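Local atomic coordinates of LacI family sugar-binding transcriptional regulator (Enterococcus faecalis V583, PDB entry 4RK0), a protein that binds ribose and probably acts as a LacI-family DNA-binding repressor whose control of transcription responds to a sugar. Residues P15-P20 against L42-Q47; V68-E73 against I91-K96. All coordinates share one frame; numbering follows the deposited sequence.

How the contacts relate
Contact 1 (15-20 with 42-47) and contact 2 (68-73 with 91-96) both form near the C-terminal ends of strands of the same largely parallel sheet, their centres about 12 Å apart. Contact 2 is the more buried: it starts between two neighbouring parallel strands, with backbone pairing and aliphatic overlap, and ends in a turn that offers a carboxylate and an amide to ribose. Contact 1 is partly buried, at strand 39-44, an edge of that sheet within the chain, and is held by a single backbone bond, a water and Ile17, with polar side chains that turn to the second subunit. The two meet where Pro15 lies against Gln95 and Ala45 against Glu73. Both border the ribose pocket: Asn19 lines it, while Asp94 and Gln95 hydrogen-bond to the sugar.

Contact 1. Residues P15-P20 against L42-Q47; sequences PDITNP and LCNADQ. With RIB (alpha-D-ribofuranose), chain E.
Asp46 and Pro15 share the one direct hydrogen bond of the contact: Asp46 N gives its proton to Pro15 O at 3.1 Å, with a bent N-H...O angle of 137°. A water adds a second polar link, accepting from Ile17 N at 2.9 Å and donating weakly to Asp46 OD2. The other oxygen of this carboxylate is held from within its own segment, which limits its rotation: Asn44 ND2 meets Asp46 OD1 on the syn side at 2.8 Å, nearly straight at 169°. Asp16 shapes the facing loop as an Asx motif. Its chi1 of 73° tucks the carboxylate back over the chain, where Asp16 OD1 takes the proton of Asn19 N at 2.8 Å.

Apolar packing falls to Ile17. Its CG1 and CG2 lie across the Asn44 amide, and its CG2 methyl also reaches Leu42 CD1 at 4.2 Å, an aliphatic fit for a buried place.

Beyond these segments Asp46 OD2 forms a salt bridge with Arg27 of the second subunit, and Asn44 bonds to Glu30 of that subunit. The contact joins the loop between strand 9-14 and helix 20-35 to the end of strand 39-44, with helix 54-59 packed against Cys43 and Ala45.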
loop_
_atom_site.group_PDB
_atom_site.type_symbol
_atom_site.label_atom_id
_atom_site.label_comp_id
_atom_site.label_asym_id
_atom_site.label_seq_id
_atom_site.Cartn_x
_atom_site.Cartn_y
_atom_site.Cartn_z
ATOM N N PRO A 15 4.257 -10.622 -4.972
ATOM C CA PRO A 15 3.015 -10.761 -5.710
ATOM C C PRO A 15 2.418 -9.439 -6.133
ATOM O O PRO A 15 1.902 -9.354 -7.236
ATOM C CB PRO A 15 2.101 -11.495 -4.724
ATOM C CG PRO A 15 3.031 -12.274 -3.859
ATOM C CD PRO A 15 4.227 -11.371 -3.704
ATOM N N ASP A 16 2.462 -8.435 -5.253
ATOM C CA ASP A 16 1.935 -7.114 -5.542
ATOM C C ASP A 16 2.482 -6.104 -4.538
ATOM O O ASP A 16 3.109 -6.483 -3.556
ATOM C CB ASP A 16 0.411 -7.112 -5.551
ATOM C CG ASP A 16 -0.176 -7.225 -4.168
ATOM O OD1 ASP A 16 0.170 -6.390 -3.296
ATOM O OD2 ASP A 16 -0.959 -8.155 -3.942
ATOM N N ILE A 17 2.246 -4.820 -4.780
ATOM C CA ILE A 17 2.638 -3.790 -3.823
ATOM C C ILE A 17 1.448 -2.991 -3.297
ATOM O O ILE A 17 1.604 -2.097 -2.472
ATOM C CB ILE A 17 3.674 -2.822 -4.425
ATOM C CG1 ILE A 17 3.210 -2.253 -5.776
ATOM C CG2 ILE A 17 4.997 -3.556 -4.582
ATOM C CD1 ILE A 17 3.923 -0.979 -6.174
ATOM N N THR A 18 0.268 -3.326 -3.760
ATOM C CA THR A 18 -0.929 -2.618 -3.331
ATOM C C THR A 18 -1.472 -3.187 -2.033
ATOM O O THR A 18 -2.171 -2.487 -1.301
ATOM C CB THR A 18 -2.031 -2.704 -4.376
ATOM O OG1 THR A 18 -2.217 -4.066 -4.747
ATOM C CG2 THR A 18 -1.664 -1.905 -5.597
ATOM N N ASN A 19 -1.153 -4.452 -1.743
ATOM C CA ASN A 19 -1.564 -5.053 -0.496
ATOM C C ASN A 19 -0.629 -4.453 0.558
ATOM O O ASN A 19 0.600 -4.576 0.445
ATOM C CB ASN A 19 -1.390 -6.555 -0.571
ATOM C CG ASN A 19 -1.727 -7.258 0.712
ATOM O OD1 ASN A 19 -1.829 -6.675 1.785
ATOM N ND2 ASN A 19 -1.879 -8.554 0.603
ATOM N N PRO A 20 -1.184 -3.752 1.542
ATOM C CA PRO A 20 -0.311 -3.152 2.584
ATOM C C PRO A 20 0.672 -4.167 3.193
ATOM O O PRO A 20 1.733 -3.769 3.659
ATOM C CB PRO A 20 -1.288 -2.654 3.658
ATOM C CG PRO A 20 -2.637 -2.763 3.083
ATOM C CD PRO A 20 -2.619 -3.559 1.816
ATOM N N LEU A 42 12.718 -3.559 -7.957
ATOM C CA LEU A 42 11.388 -3.979 -7.582
ATOM C C LEU A 42 10.698 -4.676 -8.733
ATOM O O LEU A 42 10.572 -4.119 -9.821
ATOM C CB LEU A 42 10.552 -2.786 -7.145
ATOM C CG LEU A 42 9.132 -3.181 -6.742
ATOM C CD1 LEU A 42 9.105 -3.939 -5.438
ATOM C CD2 LEU A 42 8.291 -1.923 -6.674
ATOM N N CYS A 43 10.184 -5.857 -8.440
ATOM C CA CYS A 43 9.422 -6.622 -9.400
ATOM C C CYS A 43 8.163 -7.173 -8.735
ATOM O O CYS A 43 8.183 -8.196 -8.070
ATOM C CB CYS A 43 10.258 -7.775 -9.909
ATOM S SG CYS A 43 9.401 -8.856 -11.124
ATOM N N ASN A 44 7.045 -6.499 -8.937
ATOM C CA ASN A 44 5.801 -7.059 -8.452
ATOM C C ASN A 44 5.119 -7.763 -9.601
ATOM O O ASN A 44 4.920 -7.200 -10.690
ATOM C CB ASN A 44 4.890 -6.019 -7.789
ATOM C CG ASN A 44 4.847 -4.728 -8.539
ATOM O OD1 ASN A 44 5.864 -4.036 -8.639
ATOM N ND2 ASN A 44 3.675 -4.378 -9.065
ATOM N N ALA A 45 4.764 -9.008 -9.339
ATOM C CA ALA A 45 4.357 -9.913 -10.393
ATOM C C ALA A 45 3.034 -9.514 -11.049
ATOM O O ALA A 45 2.830 -9.771 -12.238
ATOM C CB ALA A 45 4.275 -11.318 -9.837
ATOM N N ASP A 46 2.152 -8.859 -10.292
ATOM C CA ASP A 46 0.822 -8.477 -10.802
ATOM C C ASP A 46 0.898 -7.540 -12.009
ATOM O O ASP A 46 -0.006 -7.544 -12.855
ATOM C CB ASP A 46 -0.040 -7.835 -9.697
ATOM C CG ASP A 46 0.457 -6.458 -9.302
ATOM O OD1 ASP A 46 1.621 -6.344 -8.888
ATOM O OD2 ASP A 46 -0.298 -5.479 -9.415
ATOM N N GLN A 47 1.963 -6.749 -12.120
ATOM C CA GLN A 47 2.108 -5.828 -13.254
ATOM C C GLN A 47 2.815 -6.422 -14.465
ATOM O O GLN A 47 3.032 -5.706 -15.449
ATOM C CB GLN A 47 2.782 -4.499 -12.831
ATOM C CG GLN A 47 1.822 -3.516 -12.211
ATOM C CD GLN A 47 0.652 -3.237 -13.130
ATOM O OE1 GLN A 47 -0.435 -3.762 -12.922
ATOM N NE2 GLN A 47 0.885 -2.460 -14.180
HETATM O O5 RIB E . -2.219 -10.500 2.897
HETATM C C5 RIB E . -1.432 -10.946 1.804
HETATM C C4 RIB E . -1.248 -12.384 2.026
HETATM O O4 RIB E . -0.580 -13.073 0.937
HETATM C C3 RIB E . -0.457 -12.261 3.313
HETATM O O3 RIB E . -1.301 -12.916 4.263
HETATM C C2 RIB E . 0.866 -12.913 2.902
HETATM O O2 RIB E . 1.304 -13.853 3.852
HETATM C C1 RIB E . 0.707 -13.431 1.462
HETATM O O1 RIB E . 1.086 -14.790 1.332
HETATM O O HOH W 1 0.597 -4.288 -7.072
#

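Contact 2. Residues V68-E73 against I91-K96; sequences VIASSE and IVLDQK. With RIB (alpha-D-ribofuranose), chain E.
Val68 lays its CG1 methyl against Leu93 CD2 at 3.6 Å, the two side chains crossing at a slant, while its CG2 rests beside Ile91 CG2. Leu93 reaches this place through a chi1 of 67°, which turns its branch back over the backbone so that CD2 also touches Ala70 CB. The small methyl of Ala70 suits this close approach. Ile69 projects to the other face of the sheet, alongside the aliphatic start of Lys96: Ile69 CG2 and Lys96 CG are 3.9 Å apart. Lys96 bends at its second torsion (chi2 62°) and takes its ammonium group to Asn76 and the carbonyl of Ile74.

The backbones pair as parallel strands. Ile69 N donates to Ile91 O at 2.8 Å, and Leu93 N to Ile69 O at 3.1 Å. Past the strands, Leu93 to Lys96 form a type II' turn, closed by Lys96 N to Leu93 O, and Gln95 N adds a weak bond to Ala70 O.

That turn presents two polar side chains to ribose. Asp94 OD1 accepts from the sugar's O2 at 2.6 Å, a carboxylate being well matched to a hydroxyl donor. Gln95, extended beyond CG, gives NE2 to the ring oxygen O4 at 3.3 Å, and its OE1 receives a proton from a water that in turn accepts from Ser72 N.

Strand 66-69, helix 76-86 and strand 90-93 make a beta-alpha-beta unit, and ligand-binding loops at the C-terminal ends of such parallel strands are characteristic of the periplasmic-binding-protein-like fold of LacI-family regulators.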
loop_
_atom_site.group_PDB
_atom_site.type_symbol
_atom_site.label_atom_id
_atom_site.label_comp_id
_atom_site.label_asym_id
_atom_site.label_seq_id
_atom_site.Cartn_x
_atom_site.Cartn_y
_atom_site.Cartn_z
ATOM N N VAL A 68 15.454 -11.639 -3.459
ATOM C CA VAL A 68 14.438 -12.057 -2.489
ATOM C C VAL A 68 13.206 -12.494 -3.308
ATOM O O VAL A 68 12.714 -11.693 -4.094
ATOM C CB VAL A 68 14.004 -10.859 -1.596
ATOM C CG1 VAL A 68 12.952 -11.300 -0.598
ATOM C CG2 VAL A 68 15.213 -10.256 -0.881
ATOM N N ILE A 69 12.725 -13.704 -3.071
ATOM C CA ILE A 69 11.658 -14.327 -3.876
ATOM C C ILE A 69 10.484 -14.689 -2.976
ATOM O O ILE A 69 10.532 -15.602 -2.181
ATOM C CB ILE A 69 12.149 -15.553 -4.718
ATOM C CG1 ILE A 69 13.315 -15.128 -5.622
ATOM C CG2 ILE A 69 10.976 -16.086 -5.549
ATOM C CD1 ILE A 69 14.126 -16.250 -6.235
ATOM N N ALA A 70 9.418 -13.901 -3.107
ATOM C CA ALA A 70 8.237 -14.084 -2.318
ATOM C C ALA A 70 7.049 -14.571 -3.174
ATOM O O ALA A 70 5.962 -14.731 -2.638
ATOM C CB ALA A 70 7.850 -12.764 -1.634
ATOM N N SER A 71 7.253 -14.759 -4.482
ATOM C CA SER A 71 6.179 -15.124 -5.431
ATOM C C SER A 71 6.405 -16.545 -5.926
ATOM O O SER A 71 7.528 -16.899 -6.255
ATOM C CB SER A 71 6.189 -14.133 -6.622
ATOM O OG SER A 71 5.452 -14.610 -7.740
ATOM N N SER A 72 5.340 -17.350 -5.974
ATOM C CA SER A 72 5.387 -18.733 -6.499
ATOM C C SER A 72 5.484 -18.816 -8.029
ATOM O O SER A 72 5.616 -19.907 -8.561
ATOM C CB SER A 72 4.136 -19.509 -6.060
ATOM O OG SER A 72 2.986 -18.802 -6.495
ATOM N N GLU A 73 5.410 -17.675 -8.710
ATOM C CA GLU A 73 5.601 -17.544 -10.158
ATOM C C GLU A 73 7.047 -17.768 -10.600
ATOM O O GLU A 73 7.289 -18.030 -11.764
ATOM C CB GLU A 73 5.064 -16.192 -10.671
ATOM C CG GLU A 73 3.537 -16.100 -10.540
ATOM C CD GLU A 73 2.941 -14.832 -11.133
ATOM O OE1 GLU A 73 3.680 -14.030 -11.765
ATOM O OE2 GLU A 73 1.713 -14.652 -10.997
ATOM N N ILE A 91 16.845 -15.920 -1.402
ATOM C CA ILE A 91 16.116 -16.309 -0.228
ATOM C C ILE A 91 14.620 -16.263 -0.594
ATOM O O ILE A 91 14.221 -15.435 -1.388
ATOM C CB ILE A 91 16.458 -15.385 0.976
ATOM C CG1 ILE A 91 15.787 -15.875 2.254
ATOM C CG2 ILE A 91 16.129 -13.923 0.672
ATOM C CD1 ILE A 91 16.508 -15.366 3.500
ATOM N N VAL A 92 13.879 -17.222 -0.071
ATOM C CA VAL A 92 12.446 -17.375 -0.336
ATOM C C VAL A 92 11.605 -17.166 0.934
ATOM O O VAL A 92 12.047 -17.337 2.071
ATOM C CB VAL A 92 12.090 -18.748 -0.978
ATOM C CG1 VAL A 92 12.984 -19.038 -2.176
ATOM C CG2 VAL A 92 12.087 -19.898 0.021
ATOM N N LEU A 93 10.366 -16.776 0.722
ATOM C CA LEU A 93 9.470 -16.544 1.790
ATOM C C LEU A 93 8.072 -16.438 1.218
ATOM O O LEU A 93 7.859 -16.382 -0.008
ATOM C CB LEU A 93 9.807 -15.235 2.520
ATOM C CG LEU A 93 9.601 -13.940 1.756
ATOM C CD1 LEU A 93 9.492 -12.762 2.753
ATOM C CD2 LEU A 93 10.648 -13.692 0.700
ATOM N N ASP A 94 7.147 -16.428 2.152
ATOM C CA ASP A 94 5.748 -16.123 1.909
ATOM C C ASP A 94 5.135 -17.120 0.911
ATOM O O ASP A 94 5.116 -18.327 1.207
ATOM C CB ASP A 94 5.578 -14.683 1.455
ATOM C CG ASP A 94 4.166 -14.161 1.787
ATOM O OD1 ASP A 94 3.774 -14.216 2.977
ATOM O OD2 ASP A 94 3.430 -13.795 0.871
ATOM N N GLN A 95 4.616 -16.639 -0.219
ATOM C CA GLN A 95 3.946 -17.519 -1.212
ATOM C C GLN A 95 4.913 -18.394 -1.975
ATOM O O GLN A 95 4.462 -19.316 -2.624
ATOM C CB GLN A 95 3.146 -16.728 -2.239
ATOM C CG GLN A 95 2.122 -15.839 -1.538
ATOM C CD GLN A 95 1.133 -15.185 -2.489
ATOM O OE1 GLN A 95 1.124 -15.446 -3.682
ATOM N NE2 GLN A 95 0.293 -14.336 -1.946
ATOM N N LYS A 96 6.206 -18.088 -1.940
ATOM C CA LYS A 96 7.216 -18.995 -2.531
ATOM C C LYS A 96 7.608 -20.091 -1.565
ATOM O O LYS A 96 8.231 -19.830 -0.534
ATOM C CB LYS A 96 8.481 -18.244 -2.940
ATOM C CG LYS A 96 9.619 -19.117 -3.480
ATOM C CD LYS A 96 9.202 -19.855 -4.772
ATOM C CE LYS A 96 10.137 -21.024 -5.107
ATOM N NZ LYS A 96 9.552 -21.968 -6.106
HETATM O O5 RIB E . -2.219 -10.500 2.897
HETATM C C5 RIB E . -1.432 -10.946 1.804
HETATM C C4 RIB E . -1.248 -12.384 2.026
HETATM O O4 RIB E . -0.580 -13.073 0.937
HETATM C C3 RIB E . -0.457 -12.261 3.313
HETATM O O3 RIB E . -1.301 -12.916 4.263
HETATM C C2 RIB E . 0.866 -12.913 2.902
HETATM O O2 RIB E . 1.304 -13.853 3.852
HETATM C C1 RIB E . 0.707 -13.431 1.462
HETATM O O1 RIB E . 1.086 -14.790 1.332
HETATM O O HOH W 2 2.660 -16.193 -5.691
#